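Local structure of ALDH21) (5MZ5) at residues V66-P71 against T217-L222; E99-L104 against E149-I154; V137-D142 against P191-A196. The protein oxidises succinic semialdehyde to succinate as an NADP+-dependent aldehyde dehydrogenase of the moss Physcomitrella patens. All blocks are in the same frame, centred on the assembly; numbering follows the deposited sequence.

Contact 1: residues V66-P71 against T217-L222; sequences VAAKVP and TPLSAL
Val70 drives both of its methyls into the first turn of helix 219-229, and most of the contact hangs on that one side chain. With CG1 anti to the backbone N (chi1 177°), this methyl meets Leu222 tip to tip, CG1 lying 3.5 Å from Leu222 CD1. CG2, anti to the carbonyl carbon, lies close to Leu219 and also touches Leu222; it crosses Leu219 obliquely, 3.6 Å from Leu219 CD2. Leu219 offers two methyls to the strand: CD2 meets Val70, and CD1 lies 3.8 Å from Ala68 CB. The packing is close here and entirely apolar, every residue that touches being buried, and the backbones need not come near: Val70 CA and Pro218 CA, the nearest such pair, are 8.2 Å apart. The grip slackens toward Pro218, whose CG stands 4.1 Å from Val70 CG2. On the other face of the strand Lys69 points away from the helix and is partly exposed, its ammonium engaged in a cation-pi contact with Trp55. At the start of the strand, Ala67 and Ala68 both stand against Val58 in a classic beta bulge, and Ala68 points toward the helix. Strand 66-71 belongs to a small N-terminal sheet, between strand 38-44, to which it runs parallel, and antiparallel 55-59. Helix 219-229 links the parallel strands 209-212 and 239-241 of the Rossmann-type coenzyme domain, so the small sheet rests on that domain through one face of the strand. Helix 115-126 closes one flank, Glu125 receiving hydrogen bonds at the helix start and Met124 touching Leu219, while Tyr40 and Ile42 of strand 38-44 pack beside Ala68 and Val70.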
ATOM      1  N   VAL A  66     -31.223 -41.547  -0.311  1.00 34.19           N
ATOM      2  CA  VAL A  66     -30.415 -41.124  -1.450  1.00 33.74           C
ATOM      3  C   VAL A  66     -31.274 -40.035  -2.113  1.00 40.96           C
ATOM      4  O   VAL A  66     -32.337 -40.332  -2.662  1.00 42.57           O
ATOM      5  CB  VAL A  66     -30.046 -42.289  -2.408  1.00 37.09           C
ATOM      6  CG1 VAL A  66     -29.189 -41.779  -3.574  1.00 37.01           C
ATOM      7  CG2 VAL A  66     -29.320 -43.406  -1.662  1.00 36.24           C
ATOM      8  N   ALA A  67     -30.883 -38.767  -1.929  1.00 37.01           N
ATOM      9  CA  ALA A  67     -31.664 -37.646  -2.435  1.00 36.68           C
ATOM     10  C   ALA A  67     -31.190 -37.160  -3.785  1.00 40.23           C
ATOM     11  O   ALA A  67     -31.921 -36.445  -4.479  1.00 41.67           O
ATOM     12  CB  ALA A  67     -31.658 -36.511  -1.427  1.00 36.73           C
ATOM     13  N   ALA A  68     -29.973 -37.551  -4.161  1.00 34.82           N
ATOM     14  CA  ALA A  68     -29.353 -37.136  -5.403  1.00 33.72           C
ATOM     15  C   ALA A  68     -28.405 -38.180  -5.979  1.00 37.43           C
ATOM     16  O   ALA A  68     -27.830 -38.979  -5.237  1.00 36.72           O
ATOM     17  CB  ALA A  68     -28.628 -35.805  -5.198  1.00 33.55           C
ATOM     18  N   LYS A  69     -28.258 -38.168  -7.314  1.00 35.27           N
ATOM     19  CA  LYS A  69     -27.371 -39.033  -8.100  1.00 34.95           C
ATOM     20  C   LYS A  69     -26.497 -38.121  -8.937  1.00 36.62           C
ATOM     21  O   LYS A  69     -27.001 -37.226  -9.629  1.00 35.59           O
ATOM     22  CB  LYS A  69     -28.163 -39.997  -8.989  1.00 38.21           C
ATOM     23  CG  LYS A  69     -28.781 -41.142  -8.213  1.00 56.39           C
ATOM     24  CD  LYS A  69     -29.635 -41.986  -9.109  1.00 67.94           C
ATOM     25  CE  LYS A  69     -29.090 -43.379  -9.249  1.00 76.98           C
ATOM     26  NZ  LYS A  69     -29.709 -44.087 -10.400  1.00 84.72           N
ATOM     27  N   VAL A  70     -25.179 -38.285  -8.802  1.00 32.59           N
ATOM     28  CA  VAL A  70     -24.185 -37.439  -9.489  1.00 31.53           C
ATOM     29  C   VAL A  70     -23.325 -38.307 -10.409  1.00 33.63           C
ATOM     30  O   VAL A  70     -22.797 -39.314  -9.934  1.00 33.76           O
ATOM     31  CB  VAL A  70     -23.291 -36.703  -8.444  1.00 34.48           C
ATOM     32  CG1 VAL A  70     -22.217 -35.883  -9.120  1.00 34.36           C
ATOM     33  CG2 VAL A  70     -24.113 -35.843  -7.506  1.00 33.69           C
ATOM     34  N   PRO A  71     -23.126 -37.946 -11.696  1.00 30.84           N
ATOM     35  CA  PRO A  71     -22.214 -38.732 -12.542  1.00 30.85           C
ATOM     36  C   PRO A  71     -20.794 -38.739 -11.975  1.00 36.60           C
ATOM     37  O   PRO A  71     -20.333 -37.738 -11.421  1.00 34.69           O
ATOM     38  CB  PRO A  71     -22.235 -37.984 -13.884  1.00 31.95           C
ATOM     39  CG  PRO A  71     -23.456 -37.147 -13.857  1.00 36.36           C
ATOM     40  CD  PRO A  71     -23.626 -36.762 -12.427  1.00 33.13           C
ATOM     41  N   THR A 217     -20.590 -34.246  -0.208  1.00 24.10           N
ATOM     42  CA  THR A 217     -21.314 -32.987  -0.374  1.00 24.38           C
ATOM     43  C   THR A 217     -20.974 -32.282  -1.725  1.00 27.71           C
ATOM     44  O   THR A 217     -20.512 -31.140  -1.698  1.00 27.14           O
ATOM     45  CB  THR A 217     -20.993 -32.051   0.812  1.00 32.19           C
ATOM     46  OG1 THR A 217     -19.593 -31.754   0.779  1.00 30.60           O
ATOM     47  CG2 THR A 217     -21.406 -32.609   2.172  1.00 25.66           C
ATOM     48  N   PRO A 218     -21.237 -32.884  -2.912  1.00 23.66           N
ATOM     49  CA  PRO A 218     -20.837 -32.211  -4.163  1.00 22.43           C
ATOM     50  C   PRO A 218     -21.851 -31.268  -4.792  1.00 26.00           C
ATOM     51  O   PRO A 218     -21.500 -30.569  -5.731  1.00 26.13           O
ATOM     52  CB  PRO A 218     -20.580 -33.395  -5.107  1.00 23.80           C
ATOM     53  CG  PRO A 218     -21.574 -34.420  -4.670  1.00 27.66           C
ATOM     54  CD  PRO A 218     -21.787 -34.235  -3.187  1.00 23.97           C
ATOM     55  N   LEU A 219     -23.106 -31.306  -4.346  1.00 23.06           N
ATOM     56  CA  LEU A 219     -24.197 -30.585  -4.996  1.00 22.95           C
ATOM     57  C   LEU A 219     -24.067 -29.086  -4.974  1.00 28.95           C
ATOM     58  O   LEU A 219     -24.489 -28.452  -5.936  1.00 29.66           O
ATOM     59  CB  LEU A 219     -25.563 -31.013  -4.446  1.00 23.02           C
ATOM     60  CG  LEU A 219     -25.800 -32.509  -4.288  1.00 26.43           C
ATOM     61  CD1 LEU A 219     -27.118 -32.741  -3.612  1.00 26.10           C
ATOM     62  CD2 LEU A 219     -25.705 -33.259  -5.644  1.00 25.44           C
ATOM     63  N   SER A 220     -23.492 -28.520  -3.897  1.00 27.03           N
ATOM     64  CA  SER A 220     -23.269 -27.077  -3.734  1.00 27.11           C
ATOM     65  C   SER A 220     -22.280 -26.599  -4.778  1.00 30.81           C
ATOM     66  O   SER A 220     -22.495 -25.549  -5.407  1.00 30.48           O
ATOM     67  CB  SER A 220     -22.765 -26.754  -2.330  1.00 28.36           C
ATOM     68  OG  SER A 220     -23.803 -26.962  -1.393  1.00 37.89           O
ATOM     69  N   ALA A 221     -21.214 -27.398  -4.991  1.00 26.97           N
ATOM     70  CA  ALA A 221     -20.221 -27.114  -6.017  1.00 25.64           C
ATOM     71  C   ALA A 221     -20.830 -27.249  -7.419  1.00 26.64           C
ATOM     72  O   ALA A 221     -20.496 -26.470  -8.307  1.00 24.06           O
ATOM     73  CB  ALA A 221     -19.045 -28.049  -5.873  1.00 26.36           C
ATOM     74  N   LEU A 222     -21.743 -28.212  -7.603  1.00 23.52           N
ATOM     75  CA  LEU A 222     -22.381 -28.458  -8.889  1.00 23.67           C
ATOM     76  C   LEU A 222     -23.376 -27.364  -9.253  1.00 27.88           C
ATOM     77  O   LEU A 222     -23.542 -27.089 -10.434  1.00 27.01           O
ATOM     78  CB  LEU A 222     -23.003 -29.872  -8.963  1.00 23.99           C
ATOM     79  CG  LEU A 222     -21.982 -31.044  -8.946  1.00 28.20           C
ATOM     80  CD1 LEU A 222     -22.702 -32.390  -8.799  1.00 27.49           C
ATOM     81  CD2 LEU A 222     -21.060 -31.027 -10.187  1.00 31.12           C
TER

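Contact 2: residues E99-L104 against E149-I154; sequences ERKAVL and EESVRI
Lys101 lays the carbon part of its side chain over Ser151 and Val152, its CB 3.3 Å from Ser151 OG and its CD 3.8 Å from Val152 CG1. Here two helices of the coenzyme-binding domain of the aldehyde dehydrogenase fold pack closely: helix 97-113 meets the C-terminal end of helix 130-151, and the small Ser151 lets Lys101 CA and Ser151 CA approach to 5.7 Å. Ser151 OG does not bond across the contact; it is hydrogen-bonded to Ala148 O, one turn back in its own helix. Leu104 CD1 closes over Ser151 CB at 4.0 Å. Beyond CG the lysine chain is extended, crossing Val152 at a slant and carrying NZ to a salt bridge with Glu149 of the second subunit, with the reciprocal bridge formed by Glu149 here. Arg153 and Glu150 also pair with that subunit, so this end of the helix lies at a subunit interface. Arg100 bends at chi3, and its NE reaches Ala204 O of helix 193-205. Its NH1 donates to Ser151 O over 2.8 Å, lying in the carbonyl plane, although the N-H is well off straight (131°) and the oxygen sits 29° out of the guanidinium plane.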
ATOM      1  N   GLU A  99     -14.561  -7.829 -17.231  1.00 22.83           N
ATOM      2  CA  GLU A  99     -15.151  -9.108 -17.661  1.00 22.89           C
ATOM      3  C   GLU A  99     -15.099 -10.105 -16.524  1.00 25.36           C
ATOM      4  O   GLU A  99     -16.077 -10.813 -16.307  1.00 26.28           O
ATOM      5  CB  GLU A  99     -14.453  -9.679 -18.914  1.00 23.68           C
ATOM      6  CG  GLU A  99     -14.680  -8.844 -20.156  1.00 29.99           C
ATOM      7  CD  GLU A  99     -14.064  -9.392 -21.428  1.00 51.60           C
ATOM      8  OE1 GLU A  99     -14.829  -9.613 -22.396  1.00 59.46           O
ATOM      9  OE2 GLU A  99     -12.830  -9.613 -21.461  1.00 34.15           O
ATOM     10  N   ARG A 100     -13.973 -10.144 -15.780  1.00 22.47           N
ATOM     11  CA  ARG A 100     -13.807 -11.013 -14.604  1.00 22.31           C
ATOM     12  C   ARG A 100     -14.824 -10.586 -13.540  1.00 24.83           C
ATOM     13  O   ARG A 100     -15.498 -11.441 -12.974  1.00 24.66           O
ATOM     14  CB  ARG A 100     -12.370 -10.975 -14.049  1.00 21.04           C
ATOM     15  CG  ARG A 100     -11.320 -11.465 -15.039  1.00 22.00           C
ATOM     16  CD  ARG A 100      -9.962 -11.675 -14.388  1.00 27.85           C
ATOM     17  NE  ARG A 100      -9.488 -10.514 -13.626  1.00 27.04           N
ATOM     18  CZ  ARG A 100      -8.732  -9.538 -14.124  1.00 34.18           C
ATOM     19  NH1 ARG A 100      -8.339  -8.538 -13.352  1.00 19.81           N
ATOM     20  NH2 ARG A 100      -8.346  -9.568 -15.396  1.00 19.30           N
ATOM     21  N   LYS A 101     -15.001  -9.252 -13.355  1.00 20.50           N
ATOM     22  CA  LYS A 101     -15.980  -8.677 -12.437  1.00 20.69           C
ATOM     23  C   LYS A 101     -17.410  -9.076 -12.813  1.00 23.71           C
ATOM     24  O   LYS A 101     -18.188  -9.432 -11.929  1.00 22.24           O
ATOM     25  CB  LYS A 101     -15.866  -7.148 -12.419  1.00 23.99           C
ATOM     26  CG  LYS A 101     -16.672  -6.498 -11.293  1.00 31.59           C
ATOM     27  CD  LYS A 101     -16.600  -4.989 -11.343  1.00 32.32           C
ATOM     28  CE  LYS A 101     -17.198  -4.411 -10.085  1.00 32.72           C
ATOM     29  NZ  LYS A 101     -17.571  -2.991 -10.255  1.00 32.50           N
ATOM     30  N   ALA A 102     -17.766  -8.963 -14.114  1.00 20.81           N
ATOM     31  CA  ALA A 102     -19.092  -9.306 -14.628  1.00 20.84           C
ATOM     32  C   ALA A 102     -19.449 -10.773 -14.340  1.00 26.76           C
ATOM     33  O   ALA A 102     -20.595 -11.043 -13.978  1.00 27.76           O
ATOM     34  CB  ALA A 102     -19.198  -8.997 -16.126  1.00 21.00           C
ATOM     35  N   VAL A 103     -18.470 -11.707 -14.455  1.00 24.00           N
ATOM     36  CA  VAL A 103     -18.683 -13.135 -14.148  1.00 23.54           C
ATOM     37  C   VAL A 103     -19.093 -13.258 -12.664  1.00 27.60           C
ATOM     38  O   VAL A 103     -20.121 -13.867 -12.351  1.00 26.79           O
ATOM     39  CB  VAL A 103     -17.437 -14.036 -14.443  1.00 25.29           C
ATOM     40  CG1 VAL A 103     -17.673 -15.482 -13.988  1.00 23.86           C
ATOM     41  CG2 VAL A 103     -17.031 -13.986 -15.915  1.00 25.15           C
ATOM     42  N   LEU A 104     -18.281 -12.666 -11.771  1.00 23.44           N
ATOM     43  CA  LEU A 104     -18.486 -12.722 -10.324  1.00 23.46           C
ATOM     44  C   LEU A 104     -19.792 -12.066  -9.877  1.00 28.52           C
ATOM     45  O   LEU A 104     -20.446 -12.578  -8.973  1.00 29.93           O
ATOM     46  CB  LEU A 104     -17.258 -12.145  -9.585  1.00 22.77           C
ATOM     47  CG  LEU A 104     -15.958 -12.904  -9.799  1.00 25.56           C
ATOM     48  CD1 LEU A 104     -14.763 -12.034  -9.587  1.00 23.44           C
ATOM     49  CD2 LEU A 104     -15.902 -14.179  -8.947  1.00 29.20           C
ATOM     50  N   GLU A 149     -15.259  -7.121  -6.441  1.00 20.19           N
ATOM     51  CA  GLU A 149     -14.627  -5.830  -6.148  1.00 20.16           C
ATOM     52  C   GLU A 149     -13.121  -5.879  -6.244  1.00 21.84           C
ATOM     53  O   GLU A 149     -12.507  -4.904  -6.673  1.00 21.54           O
ATOM     54  CB  GLU A 149     -15.076  -5.324  -4.768  1.00 21.59           C
ATOM     55  CG  GLU A 149     -16.571  -5.115  -4.735  1.00 30.64           C
ATOM     56  CD  GLU A 149     -17.198  -4.983  -3.369  1.00 44.20           C
ATOM     57  OE1 GLU A 149     -16.465  -4.952  -2.352  1.00 37.10           O
ATOM     58  OE2 GLU A 149     -18.445  -4.941  -3.324  1.00 31.78           O
ATOM     59  N   GLU A 150     -12.523  -7.012  -5.832  1.00 17.79           N
ATOM     60  CA  GLU A 150     -11.084  -7.232  -5.888  1.00 16.70           C
ATOM     61  C   GLU A 150     -10.577  -7.458  -7.325  1.00 23.88           C
ATOM     62  O   GLU A 150      -9.439  -7.095  -7.621  1.00 25.33           O
ATOM     63  CB  GLU A 150     -10.657  -8.389  -4.981  1.00 17.14           C
ATOM     64  CG  GLU A 150     -10.795  -8.112  -3.487  1.00 28.38           C
ATOM     65  CD  GLU A 150     -10.018  -6.944  -2.896  1.00 43.38           C
ATOM     66  OE1 GLU A 150     -10.459  -6.418  -1.850  1.00 36.06           O
ATOM     67  OE2 GLU A 150      -8.960  -6.572  -3.451  1.00 30.06           O
ATOM     68  N   SER A 151     -11.410  -8.049  -8.208  1.00 21.39           N
ATOM     69  CA  SER A 151     -11.045  -8.325  -9.615  1.00 21.23           C
ATOM     70  C   SER A 151     -10.613  -7.069 -10.408  1.00 25.03           C
ATOM     71  O   SER A 151      -9.806  -7.192 -11.338  1.00 23.80           O
ATOM     72  CB  SER A 151     -12.167  -9.063 -10.344  1.00 20.83           C
ATOM     73  OG  SER A 151     -13.252  -8.205 -10.637  1.00 22.92           O
ATOM     74  N   VAL A 152     -11.142  -5.884 -10.033  1.00 22.34           N
ATOM     75  CA  VAL A 152     -10.834  -4.595 -10.666  1.00 22.31           C
ATOM     76  C   VAL A 152      -9.827  -3.780  -9.835  1.00 27.24           C
ATOM     77  O   VAL A 152      -9.604  -2.613 -10.127  1.00 27.17           O
ATOM     78  CB  VAL A 152     -12.118  -3.776 -11.030  1.00 26.80           C
ATOM     79  CG1 VAL A 152     -12.889  -4.425 -12.174  1.00 26.81           C
ATOM     80  CG2 VAL A 152     -13.030  -3.544  -9.811  1.00 26.29           C
ATOM     81  N   ARG A 153      -9.185  -4.410  -8.838  1.00 25.23           N
ATOM     82  CA  ARG A 153      -8.235  -3.759  -7.929  1.00 25.07           C
ATOM     83  C   ARG A 153      -6.911  -4.479  -7.791  1.00 27.14           C
ATOM     84  O   ARG A 153      -6.269  -4.360  -6.746  1.00 26.10           O
ATOM     85  CB  ARG A 153      -8.845  -3.649  -6.524  1.00 25.83           C
ATOM     86  CG  ARG A 153      -9.699  -2.457  -6.382  1.00 25.17           C
ATOM     87  CD  ARG A 153     -10.579  -2.501  -5.138  1.00 23.01           C
ATOM     88  NE  ARG A 153     -11.354  -1.270  -5.152  1.00 24.92           N
ATOM     89  CZ  ARG A 153     -12.499  -1.125  -5.801  1.00 34.47           C
ATOM     90  NH1 ARG A 153     -13.091  -2.176  -6.360  1.00 20.63           N
ATOM     91  NH2 ARG A 153     -13.086   0.065  -5.861  1.00 23.45           N
ATOM     92  N   ILE A 154      -6.491  -5.221  -8.815  1.00 24.18           N
ATOM     93  CA  ILE A 154      -5.186  -5.881  -8.751  1.00 23.19           C
ATOM     94  C   ILE A 154      -4.158  -4.813  -9.170  1.00 27.70           C
ATOM     95  O   ILE A 154      -3.948  -4.559 -10.356  1.00 30.15           O
ATOM     96  CB  ILE A 154      -5.101  -7.195  -9.577  1.00 25.12           C
ATOM     97  CG1 ILE A 154      -6.263  -8.154  -9.197  1.00 23.97           C
ATOM     98  CG2 ILE A 154      -3.699  -7.861  -9.377  1.00 23.92           C
ATOM     99  CD1 ILE A 154      -6.486  -9.307 -10.143  1.00 26.36           C
TER

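Contact 3: residues V137-D142 against P191-A196; sequences VTRTID and PLNLVA. With GOL (glycerol), chain E.
A chi1 of -60° holds Thr140 OG1 beside its backbone N and against Asn193, while a chi1 of -172° swings the Asn193 amide out toward Arg139. Thr140 OG1 comes within 3.4 Å of Asn193 CA. Leu192 crosses the threonine at about a right angle, its CD2 3.4 Å from Thr140 OG1, and beyond it the Thr140 CG2 methyl packs on Ala196 CB at 3.7 Å. Val137 CG2 extends the apolar patch along Leu192. The second segment opens helix 193-205, the crossover between parallel strands 182-185 and 209-212 of the Rossmann-type fold. Glu136 serves both sides of the junction, its O holding Thr140 OG1 and its OE1 the backbone N of both Leu192 and Asn193. Next to this junction lies the succinate pocket, where Arg139 and Asn193 both bind succinate. Arg139 bends at chi3 and anchors NE on Asp477 in a salt bridge. Asn193 OD1 sits over one guanidinium face, offset toward the rim. A glycerol occupies the site: its O2 lies at the guanidinium edge, 3.1 Å from Arg139 NH1, with a weaker, longer bond from NH2, and its O1 donates to Asn193 OD1 over 2.9 Å. Tyr481 OH, also of the succinate site, bonds the same glycerol.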
ATOM      1  N   VAL A 137     -25.003 -19.439   2.747  1.00 25.33           N
ATOM      2  CA  VAL A 137     -25.333 -18.889   1.427  1.00 25.72           C
ATOM      3  C   VAL A 137     -25.047 -17.354   1.418  1.00 29.84           C
ATOM      4  O   VAL A 137     -24.408 -16.872   0.491  1.00 30.15           O
ATOM      5  CB  VAL A 137     -26.748 -19.291   0.903  1.00 29.16           C
ATOM      6  CG1 VAL A 137     -26.963 -18.812  -0.529  1.00 28.74           C
ATOM      7  CG2 VAL A 137     -26.942 -20.815   0.970  1.00 28.66           C
ATOM      8  N   THR A 138     -25.392 -16.643   2.503  1.00 25.87           N
ATOM      9  CA  THR A 138     -25.125 -15.209   2.685  1.00 25.40           C
ATOM     10  C   THR A 138     -23.621 -14.950   2.658  1.00 27.06           C
ATOM     11  O   THR A 138     -23.177 -13.986   2.044  1.00 27.49           O
ATOM     12  CB  THR A 138     -25.736 -14.713   4.029  1.00 29.27           C
ATOM     13  OG1 THR A 138     -27.134 -14.997   4.049  1.00 29.83           O
ATOM     14  CG2 THR A 138     -25.504 -13.218   4.278  1.00 22.39           C
ATOM     15  N   ARG A 139     -22.846 -15.780   3.358  1.00 22.63           N
ATOM     16  CA  ARG A 139     -21.402 -15.623   3.409  1.00 23.11           C
ATOM     17  C   ARG A 139     -20.770 -15.911   2.043  1.00 27.27           C
ATOM     18  O   ARG A 139     -19.788 -15.258   1.697  1.00 26.12           O
ATOM     19  CB  ARG A 139     -20.808 -16.509   4.505  1.00 26.54           C
ATOM     20  CG  ARG A 139     -21.021 -15.943   5.913  1.00 32.06           C
ATOM     21  CD  ARG A 139     -20.321 -16.806   6.959  1.00 34.21           C
ATOM     22  NE  ARG A 139     -18.880 -16.817   6.733  1.00 36.67           N
ATOM     23  CZ  ARG A 139     -18.047 -17.743   7.187  1.00 48.39           C
ATOM     24  NH1 ARG A 139     -18.498 -18.740   7.937  1.00 42.30           N
ATOM     25  NH2 ARG A 139     -16.756 -17.687   6.885  1.00 27.09           N
ATOM     26  N   THR A 140     -21.348 -16.872   1.265  1.00 25.35           N
ATOM     27  CA  THR A 140     -20.911 -17.220  -0.103  1.00 24.87           C
ATOM     28  C   THR A 140     -21.185 -16.032  -1.031  1.00 27.30           C
ATOM     29  O   THR A 140     -20.350 -15.729  -1.880  1.00 26.86           O
ATOM     30  CB  THR A 140     -21.558 -18.522  -0.591  1.00 26.46           C
ATOM     31  OG1 THR A 140     -21.188 -19.568   0.302  1.00 31.02           O
ATOM     32  CG2 THR A 140     -21.149 -18.894  -2.046  1.00 19.18           C
ATOM     33  N   ILE A 141     -22.355 -15.369  -0.852  1.00 25.12           N
ATOM     34  CA  ILE A 141     -22.735 -14.149  -1.582  1.00 25.03           C
ATOM     35  C   ILE A 141     -21.693 -13.045  -1.279  1.00 27.43           C
ATOM     36  O   ILE A 141     -21.179 -12.443  -2.220  1.00 25.25           O
ATOM     37  CB  ILE A 141     -24.224 -13.729  -1.372  1.00 28.37           C
ATOM     38  CG1 ILE A 141     -25.170 -14.728  -2.097  1.00 28.60           C
ATOM     39  CG2 ILE A 141     -24.500 -12.285  -1.863  1.00 28.96           C
ATOM     40  CD1 ILE A 141     -26.616 -14.738  -1.695  1.00 29.17           C
ATOM     41  N   ASP A 142     -21.301 -12.880   0.008  1.00 25.11           N
ATOM     42  CA  ASP A 142     -20.292 -11.894   0.408  1.00 25.57           C
ATOM     43  C   ASP A 142     -18.918 -12.201  -0.197  1.00 28.54           C
ATOM     44  O   ASP A 142     -18.215 -11.277  -0.581  1.00 27.97           O
ATOM     45  CB  ASP A 142     -20.145 -11.808   1.946  1.00 28.05           C
ATOM     46  CG  ASP A 142     -21.311 -11.220   2.728  1.00 37.54           C
ATOM     47  OD1 ASP A 142     -22.215 -10.617   2.095  1.00 37.26           O
ATOM     48  OD2 ASP A 142     -21.318 -11.361   3.978  1.00 45.62           O
ATOM     49  N   PRO A 191     -19.598 -26.968   2.289  1.00 30.96           N
ATOM     50  CA  PRO A 191     -19.423 -27.321   0.868  1.00 30.82           C
ATOM     51  C   PRO A 191     -19.723 -26.235  -0.155  1.00 32.11           C
ATOM     52  O   PRO A 191     -19.448 -26.441  -1.344  1.00 31.97           O
ATOM     53  CB  PRO A 191     -20.335 -28.529   0.682  1.00 32.92           C
ATOM     54  CG  PRO A 191     -21.349 -28.414   1.733  1.00 37.33           C
ATOM     55  CD  PRO A 191     -20.680 -27.767   2.903  1.00 32.63           C
ATOM     56  N   LEU A 192     -20.262 -25.100   0.284  1.00 26.56           N
ATOM     57  CA  LEU A 192     -20.488 -23.991  -0.626  1.00 26.27           C
ATOM     58  C   LEU A 192     -19.461 -22.882  -0.367  1.00 27.61           C
ATOM     59  O   LEU A 192     -18.733 -22.503  -1.284  1.00 26.89           O
ATOM     60  CB  LEU A 192     -21.937 -23.485  -0.540  1.00 26.93           C
ATOM     61  CG  LEU A 192     -22.308 -22.317  -1.457  1.00 31.34           C
ATOM     62  CD1 LEU A 192     -22.384 -22.742  -2.924  1.00 31.55           C
ATOM     63  CD2 LEU A 192     -23.592 -21.661  -1.005  1.00 32.58           C
ATOM     64  N   ASN A 193     -19.385 -22.395   0.886  1.00 23.48           N
ATOM     65  CA  ASN A 193     -18.481 -21.321   1.274  1.00 22.86           C
ATOM     66  C   ASN A 193     -17.006 -21.661   1.090  1.00 27.19           C
ATOM     67  O   ASN A 193     -16.260 -20.816   0.604  1.00 26.60           O
ATOM     68  CB  ASN A 193     -18.761 -20.821   2.704  1.00 23.00           C
ATOM     69  CG  ASN A 193     -17.962 -19.577   3.064  1.00 30.38           C
ATOM     70  OD1 ASN A 193     -16.967 -19.644   3.782  1.00 29.23           O
ATOM     71  ND2 ASN A 193     -18.262 -18.463   2.440  1.00 21.38           N
ATOM     72  N   LEU A 194     -16.579 -22.872   1.462  1.00 24.54           N
ATOM     73  CA  LEU A 194     -15.169 -23.231   1.341  1.00 23.96           C
ATOM     74  C   LEU A 194     -14.790 -23.545  -0.111  1.00 28.24           C
ATOM     75  O   LEU A 194     -13.606 -23.470  -0.457  1.00 27.83           O
ATOM     76  CB  LEU A 194     -14.725 -24.305   2.348  1.00 23.06           C
ATOM     77  CG  LEU A 194     -14.715 -23.796   3.831  1.00 27.02           C
ATOM     78  CD1 LEU A 194     -14.443 -24.925   4.837  1.00 24.69           C
ATOM     79  CD2 LEU A 194     -13.721 -22.658   4.038  1.00 28.38           C
ATOM     80  N   VAL A 195     -15.804 -23.725  -0.984  1.00 24.58           N
ATOM     81  CA  VAL A 195     -15.609 -23.839  -2.437  1.00 23.95           C
ATOM     82  C   VAL A 195     -15.425 -22.403  -2.969  1.00 26.98           C
ATOM     83  O   VAL A 195     -14.458 -22.132  -3.695  1.00 25.00           O
ATOM     84  CB  VAL A 195     -16.779 -24.579  -3.138  1.00 27.40           C
ATOM     85  CG1 VAL A 195     -16.782 -24.308  -4.647  1.00 26.35           C
ATOM     86  CG2 VAL A 195     -16.714 -26.072  -2.857  1.00 27.35           C
ATOM     87  N   ALA A 196     -16.353 -21.484  -2.574  1.00 23.00           N
ATOM     88  CA  ALA A 196     -16.346 -20.062  -2.955  1.00 22.30           C
ATOM     89  C   ALA A 196     -14.994 -19.402  -2.659  1.00 25.79           C
ATOM     90  O   ALA A 196     -14.495 -18.658  -3.501  1.00 24.53           O
ATOM     91  CB  ALA A 196     -17.472 -19.307  -2.240  1.00 22.39           C
TER
HETATM   92  C1  GOL E 501     -15.435 -20.762   6.855  1.00 51.50           C
HETATM   93  O1  GOL E 501     -16.533 -21.296   6.131  1.00 52.26           O
HETATM   94  C2  GOL E 501     -15.452 -21.201   8.301  1.00 50.23           C
HETATM   95  O2  GOL E 501     -16.061 -20.184   9.103  1.00 50.72           O
HETATM   96  C3  GOL E 501     -14.045 -21.447   8.794  1.00 48.62           C
HETATM   97  O3  GOL E 501     -13.456 -22.580   8.164  1.00 47.24           O

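In the fold
Contact 3 is the one at the succinate-binding pocket, with its glycerol where succinate-binding residues gather. Contact 1 touches it: Thr217 OG1 is 3.3 Å from Pro191 CB, and Ser220 O is 3.7 Å from Leu192 CD1, although the centres of contacts 1 and 3 are 17 Å apart. On the cofactor side, the Pro218 side chain in contact 1 lies about 6 Å from that of Ser215, an NADP+-binding residue. Contact 2, away from these sites, shares helix 130-151 with contact 3; their centres are again 17 Å apart and their nearest atoms about 7 Å. Contacts 1 and 2 stand 29 Å apart between centres and do not touch, their nearest atoms being about 13 Å apart.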